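Local coordinates for protein putative prolyl-tRNA synthetase (Leishmania major, PDB 5XIL) that probably attaches L-proline to its cognate tRNA at the expense of ATP, as a class II aminoacyl-tRNA synthetase, at residues 214-219 with 223-228; 191-196 with 408-413; 184-189 with 266-271. One frame throughout, in Å; residues are numbered along the deposited sequence.

Overall arrangement
The three contacts lie close together in the class II catalytic region and its junction with the C-terminal part of the chain. Along the sequence, helix 168-189 supplies 184-189, the link to strand 195-198 follows, and the hairpin of interaction 1 comes before helix 267-276; helix 387-412 returns last. The centres of interactions 1 and 2 are about 9 Å apart, those of 1 and 3 about 11 Å and those of 2 and 3 about 13 Å. Strands 195-198 and 210-218 are sheet neighbours, and E219 and H413 share one magnesium ion, tying the catalytic region to the end of helix 387-412. Y186 of interaction 3 hydrogen-bonds G227 of interaction 1.

Interaction 1 of 3, residues 214-219 with 223-228; sequences VETFIE and RGCQGA. With MG (magnesium ion), chain F.
Strands 214-218 and 223-228 run antiparallel as the two arms of a beta hairpin, T216 facing C225 and I218 facing R223 in hydrogen-bonded pairs, E215 and F217 facing Q226 and G224 in non-hydrogen-bonded ones. The bond from I218 N to R223 O is 2.8 Å long, and its N-H...O angle of 164° is close to straight. C225 O takes two donors from one residue: T216 N and, at 2.9 Å, the hydroxyl T216 OG1. A chi1 of 69° sets OG1 between the backbone N and the carbonyl carbon of T216, within 3.4 Å of C225 CB. Beside it, I218 CG1 rests 4.1 Å from C225 CB, and helix 267-276 packs on this face through V271 and M274. On the face bearing E215 and Q226, the chain of E215 bends at chi2 toward the facing strand, so that OE1 lies 3.6 Å from Q226 CA; K199 makes a salt bridge with E215 and a hydrogen bond with Q226, while T213 also binds E215 OE2. Just past the strand, E219 OE2 binds the magnesium ion at 2.2 Å, and H413 supplies the second protein ligand. The single hydroxyl bond to C225 O gives the buried T216 OG1 a partner and holds its rotation, while the shared lysine probably offsets the charge of E215.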
loop_
_atom_site.group_PDB
_atom_site.type_symbol
_atom_site.label_atom_id
_atom_site.label_comp_id
_atom_site.label_asym_id
_atom_site.label_seq_id
_atom_site.Cartn_x
_atom_site.Cartn_y
_atom_site.Cartn_z
ATOM N N VAL A 214 -22.268 5.740 4.178
ATOM C CA VAL A 214 -21.938 7.108 4.386
ATOM C C VAL A 214 -22.339 7.825 3.089
ATOM O O VAL A 214 -21.842 7.503 2.027
ATOM C CB VAL A 214 -20.451 7.381 4.764
ATOM C CG1 VAL A 214 -20.234 6.988 6.198
ATOM C CG2 VAL A 214 -19.525 6.595 3.899
ATOM N N GLU A 215 -23.327 8.683 3.180
ATOM C CA GLU A 215 -23.900 9.295 1.997
ATOM C C GLU A 215 -23.338 10.721 1.905
ATOM O O GLU A 215 -23.242 11.423 2.952
ATOM C CB GLU A 215 -25.388 9.326 2.139
ATOM C CG GLU A 215 -25.972 7.914 2.166
ATOM C CD GLU A 215 -25.935 7.274 0.802
ATOM O OE1 GLU A 215 -26.024 7.988 -0.245
ATOM O OE2 GLU A 215 -25.752 6.067 0.755
ATOM N N THR A 216 -22.980 11.128 0.697
ATOM C CA THR A 216 -22.381 12.429 0.437
ATOM C C THR A 216 -23.311 13.238 -0.472
ATOM O O THR A 216 -24.259 12.672 -1.097
ATOM C CB THR A 216 -20.994 12.283 -0.206
ATOM O OG1 THR A 216 -21.139 11.772 -1.513
ATOM C CG2 THR A 216 -20.104 11.313 0.593
ATOM N N PHE A 217 -23.053 14.547 -0.594
ATOM C CA PHE A 217 -23.931 15.437 -1.328
ATOM C C PHE A 217 -23.143 16.226 -2.335
ATOM O O PHE A 217 -22.091 16.853 -1.973
ATOM C CB PHE A 217 -24.667 16.352 -0.363
ATOM C CG PHE A 217 -25.413 17.463 -1.042
ATOM C CD1 PHE A 217 -26.488 17.182 -1.836
ATOM C CD2 PHE A 217 -25.021 18.801 -0.920
ATOM C CE1 PHE A 217 -27.198 18.191 -2.457
ATOM C CE2 PHE A 217 -25.745 19.808 -1.514
ATOM C CZ PHE A 217 -26.838 19.476 -2.299
ATOM N N ILE A 218 -23.624 16.189 -3.561
ATOM C CA ILE A 218 -23.033 16.933 -4.695
ATOM C C ILE A 218 -23.873 18.141 -5.012
ATOM O O ILE A 218 -24.874 18.113 -5.808
ATOM C CB ILE A 218 -22.828 16.039 -5.910
ATOM C CG1 ILE A 218 -22.227 14.708 -5.574
ATOM C CG2 ILE A 218 -21.993 16.730 -7.011
ATOM C CD1 ILE A 218 -20.886 14.722 -4.947
ATOM N N GLU A 219 -23.454 19.267 -4.438
ATOM C CA GLU A 219 -24.235 20.480 -4.466
ATOM C C GLU A 219 -24.504 21.005 -5.856
ATOM O O GLU A 219 -25.563 21.561 -6.099
ATOM C CB GLU A 219 -23.524 21.578 -3.636
ATOM C CG GLU A 219 -24.502 22.703 -3.213
ATOM C CD GLU A 219 -24.419 23.945 -4.064
ATOM O OE1 GLU A 219 -23.263 24.251 -4.445
ATOM O OE2 GLU A 219 -25.486 24.649 -4.249
ATOM N N ARG A 223 -27.434 16.265 -6.119
ATOM C CA ARG A 223 -27.568 14.790 -6.078
ATOM C C ARG A 223 -26.804 14.180 -4.972
ATOM O O ARG A 223 -25.737 14.677 -4.528
ATOM C CB ARG A 223 -27.158 14.169 -7.382
ATOM C CG ARG A 223 -27.923 14.641 -8.607
ATOM C CD ARG A 223 -27.565 13.906 -9.886
ATOM N NE ARG A 223 -28.585 14.292 -10.852
ATOM C CZ ARG A 223 -29.669 13.569 -11.180
ATOM N NH1 ARG A 223 -29.827 12.295 -10.764
ATOM N NH2 ARG A 223 -30.566 14.121 -11.987
ATOM N N GLY A 224 -27.358 13.097 -4.437
ATOM C CA GLY A 224 -26.664 12.258 -3.434
ATOM C C GLY A 224 -25.677 11.320 -4.151
ATOM O O GLY A 224 -25.827 11.007 -5.336
ATOM N N CYS A 225 -24.621 10.952 -3.448
ATOM C CA CYS A 225 -23.675 10.019 -3.913
ATOM C C CYS A 225 -23.339 9.087 -2.776
ATOM O O CYS A 225 -22.917 9.522 -1.704
ATOM C CB CYS A 225 -22.429 10.751 -4.466
ATOM S SG CYS A 225 -21.234 9.653 -5.252
ATOM N N GLN A 226 -23.469 7.795 -2.971
ATOM C CA GLN A 226 -23.079 6.828 -1.938
ATOM C C GLN A 226 -21.552 6.786 -1.783
ATOM O O GLN A 226 -20.828 6.508 -2.721
ATOM C CB GLN A 226 -23.629 5.466 -2.328
ATOM C CG GLN A 226 -23.179 4.328 -1.509
ATOM C CD GLN A 226 -23.656 3.012 -2.040
ATOM O OE1 GLN A 226 -24.855 2.746 -2.035
ATOM N NE2 GLN A 226 -22.750 2.230 -2.576
ATOM N N GLY A 227 -21.047 7.068 -0.590
ATOM C CA GLY A 227 -19.604 7.206 -0.382
ATOM C C GLY A 227 -18.809 5.927 -0.196
ATOM O O GLY A 227 -17.612 5.882 -0.566
ATOM N N ALA A 228 -19.426 4.955 0.502
ATOM C CA ALA A 228 -18.865 3.651 0.885
ATOM C C ALA A 228 -19.928 2.926 1.667
ATOM O O ALA A 228 -20.840 3.561 2.124
ATOM C CB ALA A 228 -17.664 3.810 1.751
HETATM MG MG MG F . -27.684 24.790 -3.980
HETATM O O HOH W 1 -27.547 22.650 -4.550
HETATM O O HOH W 2 -29.871 24.977 -3.864
HETATM O O HOH W 3 -27.784 26.730 -3.433
HETATM O O HOH W 4 -27.584 25.108 -5.849
#

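Interaction 2 of 3, residues 191-196 with 408-413; sequences AVPVVR and ETMETH. With MG (magnesium ion), chain F.
M410 and P193 carry this contact, with V195 adding a smaller share. M410 leaves the last full turn of helix 387-412 toward the segment 191-196, its CG anti to the backbone N (chi1 178°). The chain stays extended as far as SD and then bends, chi3 being 73°, which brings CE to 3.7 Å from P193 CB, with SD beside both CB and CG of the proline ring, 3.9 Å from each. The two side chains lie alongside each other, pointing in opposing senses, so the thioether runs next to the pyrrolidine. V195 brings its CG2 branch to 4.3 Å from M410 SD, a looser touch. No hydrogen bond crosses between the segments; the side chains meet through carbon and sulfur alone.

At the end of the same helix, H413 is the first residue to leave helical geometry. Its ND1 donates to T409 O over 2.8 Å, with the acceptor close to the ring plane, and H413 N reaches that oxygen from the opposite face of the carbonyl. This grip orients the imidazole so that NE2 binds the magnesium ion at 2.0 Å; four waters and E219 complete the six ligands.

Y403 and A406, earlier on helix 387-412, also touch P193, whereas V192 and V194 pack on Y186 of helix 168-189. Strand 195-198 then lies between strands 210-218 and 475-480, so the helix end meets the link between helix 168-189 and strand 195-198.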
loop_
_atom_site.group_PDB
_atom_site.type_symbol
_atom_site.label_atom_id
_atom_site.label_comp_id
_atom_site.label_asym_id
_atom_site.label_seq_id
_atom_site.Cartn_x
_atom_site.Cartn_y
_atom_site.Cartn_z
ATOM N N ALA A 191 -11.922 16.121 4.018
ATOM C CA ALA A 191 -12.686 17.276 4.491
ATOM C C ALA A 191 -14.108 17.287 3.886
ATOM O O ALA A 191 -14.703 18.333 3.595
ATOM C CB ALA A 191 -11.925 18.587 4.237
ATOM N N VAL A 192 -14.622 16.063 3.645
ATOM C CA VAL A 192 -15.960 15.894 3.054
ATOM C C VAL A 192 -16.910 15.438 4.152
ATOM O O VAL A 192 -16.651 14.452 4.784
ATOM C CB VAL A 192 -15.914 14.790 1.945
ATOM C CG1 VAL A 192 -17.339 14.429 1.507
ATOM C CG2 VAL A 192 -15.064 15.253 0.762
ATOM N N PRO A 193 -18.071 16.093 4.304
ATOM C CA PRO A 193 -18.985 15.650 5.295
ATOM C C PRO A 193 -19.855 14.504 4.754
ATOM O O PRO A 193 -20.097 14.426 3.560
ATOM C CB PRO A 193 -19.841 16.875 5.553
ATOM C CG PRO A 193 -19.905 17.567 4.225
ATOM C CD PRO A 193 -18.499 17.344 3.664
ATOM N N VAL A 194 -20.365 13.715 5.677
ATOM C CA VAL A 194 -21.124 12.548 5.296
ATOM C C VAL A 194 -22.357 12.448 6.172
ATOM O O VAL A 194 -22.359 12.977 7.325
ATOM C CB VAL A 194 -20.298 11.241 5.404
ATOM C CG1 VAL A 194 -19.086 11.304 4.555
ATOM C CG2 VAL A 194 -19.943 10.889 6.840
ATOM N N VAL A 195 -23.334 11.682 5.696
ATOM C CA VAL A 195 -24.452 11.192 6.537
ATOM C C VAL A 195 -24.319 9.695 6.810
ATOM O O VAL A 195 -24.442 8.904 5.896
ATOM C CB VAL A 195 -25.851 11.513 5.891
ATOM C CG1 VAL A 195 -26.984 10.931 6.728
ATOM C CG2 VAL A 195 -26.007 13.024 5.836
ATOM N N ARG A 196 -24.004 9.309 8.040
ATOM C CA ARG A 196 -23.974 7.879 8.413
ATOM C C ARG A 196 -25.387 7.421 8.544
ATOM O O ARG A 196 -26.181 8.053 9.245
ATOM C CB ARG A 196 -23.282 7.731 9.775
ATOM C CG ARG A 196 -21.824 8.155 9.823
ATOM C CD ARG A 196 -21.474 8.536 11.260
ATOM N NE ARG A 196 -20.059 8.828 11.494
ATOM C CZ ARG A 196 -19.447 9.950 11.218
ATOM N NH1 ARG A 196 -20.085 10.916 10.637
ATOM N NH2 ARG A 196 -18.173 10.104 11.609
ATOM N N GLU A 408 -21.650 23.013 6.083
ATOM C CA GLU A 408 -22.686 24.079 6.011
ATOM C C GLU A 408 -23.507 24.003 4.715
ATOM O O GLU A 408 -24.741 24.113 4.729
ATOM C CB GLU A 408 -22.036 25.495 6.084
ATOM C CG GLU A 408 -23.039 26.623 5.881
ATOM C CD GLU A 408 -22.410 28.032 5.827
ATOM O OE1 GLU A 408 -22.102 28.511 4.710
ATOM O OE2 GLU A 408 -22.233 28.634 6.903
ATOM N N THR A 409 -22.844 23.871 3.598
ATOM C CA THR A 409 -23.478 23.695 2.364
ATOM C C THR A 409 -24.431 22.414 2.413
ATOM O O THR A 409 -25.621 22.474 1.968
ATOM C CB THR A 409 -22.430 23.605 1.277
ATOM O OG1 THR A 409 -21.740 24.880 1.191
ATOM C CG2 THR A 409 -23.051 23.276 -0.003
ATOM N N MET A 410 -23.908 21.308 2.948
ATOM C CA MET A 410 -24.635 20.091 3.086
ATOM C C MET A 410 -25.854 20.272 3.894
ATOM O O MET A 410 -26.954 19.857 3.433
ATOM C CB MET A 410 -23.754 18.935 3.594
ATOM C CG MET A 410 -24.505 17.591 3.799
ATOM S SD MET A 410 -23.543 16.290 4.619
ATOM C CE MET A 410 -23.499 16.889 6.301
ATOM N N GLU A 411 -25.710 20.839 5.101
ATOM C CA GLU A 411 -26.829 21.000 5.981
ATOM C C GLU A 411 -27.868 21.942 5.428
ATOM O O GLU A 411 -29.073 21.693 5.629
ATOM C CB GLU A 411 -26.356 21.405 7.363
ATOM C CG GLU A 411 -25.598 20.291 8.067
ATOM C CD GLU A 411 -24.918 20.703 9.348
ATOM O OE1 GLU A 411 -24.758 21.913 9.608
ATOM O OE2 GLU A 411 -24.519 19.793 10.077
ATOM N N THR A 412 -27.427 22.972 4.699
ATOM C CA THR A 412 -28.319 24.002 4.091
ATOM C C THR A 412 -29.232 23.296 3.017
ATOM O O THR A 412 -30.444 23.542 2.932
ATOM C CB THR A 412 -27.434 25.120 3.477
ATOM O OG1 THR A 412 -26.876 25.898 4.548
ATOM C CG2 THR A 412 -28.238 26.015 2.566
ATOM N N HIS A 413 -28.655 22.338 2.319
ATOM C CA HIS A 413 -29.313 21.658 1.232
ATOM C C HIS A 413 -30.044 20.380 1.670
ATOM O O HIS A 413 -30.411 19.571 0.836
ATOM C CB HIS A 413 -28.323 21.384 0.154
ATOM C CG HIS A 413 -27.976 22.582 -0.642
ATOM N ND1 HIS A 413 -27.061 23.487 -0.179
ATOM C CD2 HIS A 413 -28.482 23.105 -1.768
ATOM C CE1 HIS A 413 -26.897 24.444 -1.063
ATOM N NE2 HIS A 413 -27.780 24.267 -2.013
HETATM MG MG MG F . -27.684 24.790 -3.980
HETATM O O HOH W 1 -27.547 22.650 -4.550
HETATM O O HOH W 2 -29.871 24.977 -3.864
HETATM O O HOH W 3 -27.784 26.730 -3.433
HETATM O O HOH W 4 -27.584 25.108 -5.849
#

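Interaction 3 of 3, residues 184-189 with 266-271; sequences SVYEQL and TRVIGV
Y186 reaches across from segment 184-189 of helix 168-189 and meets two valines in the first turns of helix 267-276 obliquely. The first residue of that helix, R267, comes near only marginally, its C atom 4.5 Å from Y186 OH; its guanidinium group turns elsewhere and donates to Q226 O on strand 223-234. At V268 the contact is closest: the CG1 branch, anti to the carbonyl carbon (chi1 -56°), comes to 3.3 Å from Y186 OH and 3.6 Å from Y186 CZ, at the hydroxyl end of the ring. The same hydroxyl hydrogen-bonds G227 O, so the buried polar end of the tyrosine is satisfied by the strand while its carbons pack on the helix. Both helices belong to the class II synthetase core, whose antiparallel strands are flanked by helices; here their short segments incline by 44° with axes 11.4 Å apart, a gap that the long aromatic side chain spans. One turn on, V271 stands roughly perpendicular to the tyrosine side chain, and its CG1 lies 3.8 Å from Y186 CE1. V271 also touches C225 of strand 223-234.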
loop_
_atom_site.group_PDB
_atom_site.type_symbol
_atom_site.label_atom_id
_atom_site.label_comp_id
_atom_site.label_asym_id
_atom_site.label_seq_id
_atom_site.Cartn_x
_atom_site.Cartn_y
_atom_site.Cartn_z
ATOM N N SER A 184 -14.443 8.489 8.643
ATOM C CA SER A 184 -13.195 9.173 8.980
ATOM C C SER A 184 -12.338 9.459 7.766
ATOM O O SER A 184 -11.725 10.507 7.673
ATOM C CB SER A 184 -12.373 8.422 9.984
ATOM O OG SER A 184 -13.154 8.197 11.119
ATOM N N VAL A 185 -12.265 8.538 6.840
ATOM C CA VAL A 185 -11.688 8.837 5.507
ATOM C C VAL A 185 -12.199 10.128 4.904
ATOM O O VAL A 185 -11.410 11.047 4.608
ATOM C CB VAL A 185 -11.788 7.667 4.497
ATOM C CG1 VAL A 185 -11.306 8.082 3.113
ATOM C CG2 VAL A 185 -10.965 6.500 5.001
ATOM N N TYR A 186 -13.510 10.228 4.735
ATOM C CA TYR A 186 -14.097 11.382 4.119
ATOM C C TYR A 186 -13.869 12.641 4.961
ATOM O O TYR A 186 -13.377 13.641 4.446
ATOM C CB TYR A 186 -15.611 11.186 3.959
ATOM C CG TYR A 186 -15.917 10.392 2.703
ATOM C CD1 TYR A 186 -15.816 11.010 1.461
ATOM C CD2 TYR A 186 -16.264 9.057 2.719
ATOM C CE1 TYR A 186 -16.068 10.356 0.289
ATOM C CE2 TYR A 186 -16.529 8.348 1.544
ATOM C CZ TYR A 186 -16.504 9.021 0.323
ATOM O OH TYR A 186 -16.671 8.421 -0.919
ATOM N N GLU A 187 -14.125 12.525 6.243
ATOM C CA GLU A 187 -14.084 13.707 7.115
ATOM C C GLU A 187 -12.643 14.210 7.430
ATOM O O GLU A 187 -12.341 15.430 7.284
ATOM C CB GLU A 187 -14.856 13.460 8.417
ATOM C CG GLU A 187 -16.350 13.320 8.286
ATOM C CD GLU A 187 -17.046 12.793 9.541
ATOM O OE1 GLU A 187 -16.407 12.175 10.360
ATOM O OE2 GLU A 187 -18.286 12.910 9.671
ATOM N N GLN A 188 -11.808 13.270 7.852
ATOM C CA GLN A 188 -10.491 13.582 8.403
ATOM C C GLN A 188 -9.473 13.696 7.317
ATOM O O GLN A 188 -8.587 14.544 7.428
ATOM C CB GLN A 188 -10.067 12.563 9.433
ATOM C CG GLN A 188 -11.011 12.576 10.587
ATOM C CD GLN A 188 -10.637 11.576 11.625
ATOM O OE1 GLN A 188 -9.467 11.138 11.745
ATOM N NE2 GLN A 188 -11.622 11.173 12.380
ATOM N N LEU A 189 -9.568 12.897 6.243
ATOM C CA LEU A 189 -8.630 13.063 5.130
ATOM C C LEU A 189 -9.112 14.004 4.094
ATOM O O LEU A 189 -8.349 14.815 3.584
ATOM C CB LEU A 189 -8.229 11.759 4.463
ATOM C CG LEU A 189 -7.200 10.893 5.100
ATOM C CD1 LEU A 189 -6.971 9.763 4.070
ATOM C CD2 LEU A 189 -5.875 11.598 5.285
ATOM N N THR A 266 -11.867 4.300 -5.224
ATOM C CA THR A 266 -11.395 5.577 -5.740
ATOM C C THR A 266 -12.529 6.536 -6.093
ATOM O O THR A 266 -12.273 7.702 -6.458
ATOM C CB THR A 266 -10.521 5.351 -6.965
ATOM O OG1 THR A 266 -11.105 4.344 -7.750
ATOM C CG2 THR A 266 -9.172 4.909 -6.504
ATOM N N ARG A 267 -13.779 6.093 -5.946
ATOM C CA ARG A 267 -14.861 7.032 -5.930
ATOM C C ARG A 267 -14.637 8.184 -4.910
ATOM O O ARG A 267 -15.120 9.319 -5.123
ATOM C CB ARG A 267 -16.208 6.357 -5.665
ATOM C CG ARG A 267 -17.281 7.357 -5.260
ATOM C CD ARG A 267 -18.578 6.714 -4.981
ATOM N NE ARG A 267 -19.087 6.299 -6.268
ATOM C CZ ARG A 267 -20.298 5.848 -6.448
ATOM N NH1 ARG A 267 -21.109 5.760 -5.416
ATOM N NH2 ARG A 267 -20.675 5.498 -7.670
ATOM N N VAL A 268 -13.907 7.896 -3.787
ATOM C CA VAL A 268 -13.683 8.956 -2.847
ATOM C C VAL A 268 -13.005 10.150 -3.521
ATOM O O VAL A 268 -13.224 11.313 -3.087
ATOM C CB VAL A 268 -12.883 8.516 -1.577
ATOM C CG1 VAL A 268 -13.517 7.351 -0.838
ATOM C CG2 VAL A 268 -11.482 8.173 -1.948
ATOM N N ILE A 269 -12.174 9.911 -4.521
ATOM C CA ILE A 269 -11.441 10.985 -5.147
ATOM C C ILE A 269 -12.432 11.872 -5.949
ATOM O O ILE A 269 -12.348 13.085 -5.932
ATOM C CB ILE A 269 -10.310 10.455 -6.089
ATOM C CG1 ILE A 269 -9.284 9.616 -5.265
ATOM C CG2 ILE A 269 -9.689 11.589 -6.888
ATOM C CD1 ILE A 269 -8.281 8.948 -6.110
ATOM N N GLY A 270 -13.311 11.235 -6.711
ATOM C CA GLY A 270 -14.320 11.983 -7.468
ATOM C C GLY A 270 -15.226 12.818 -6.542
ATOM O O GLY A 270 -15.535 13.967 -6.843
ATOM N N VAL A 271 -15.663 12.257 -5.430
ATOM C CA VAL A 271 -16.479 12.978 -4.464
ATOM C C VAL A 271 -15.738 14.231 -3.970
ATOM O O VAL A 271 -16.264 15.330 -3.946
ATOM C CB VAL A 271 -16.896 12.096 -3.276
ATOM C CG1 VAL A 271 -17.591 12.885 -2.173
ATOM C CG2 VAL A 271 -17.870 10.976 -3.727
#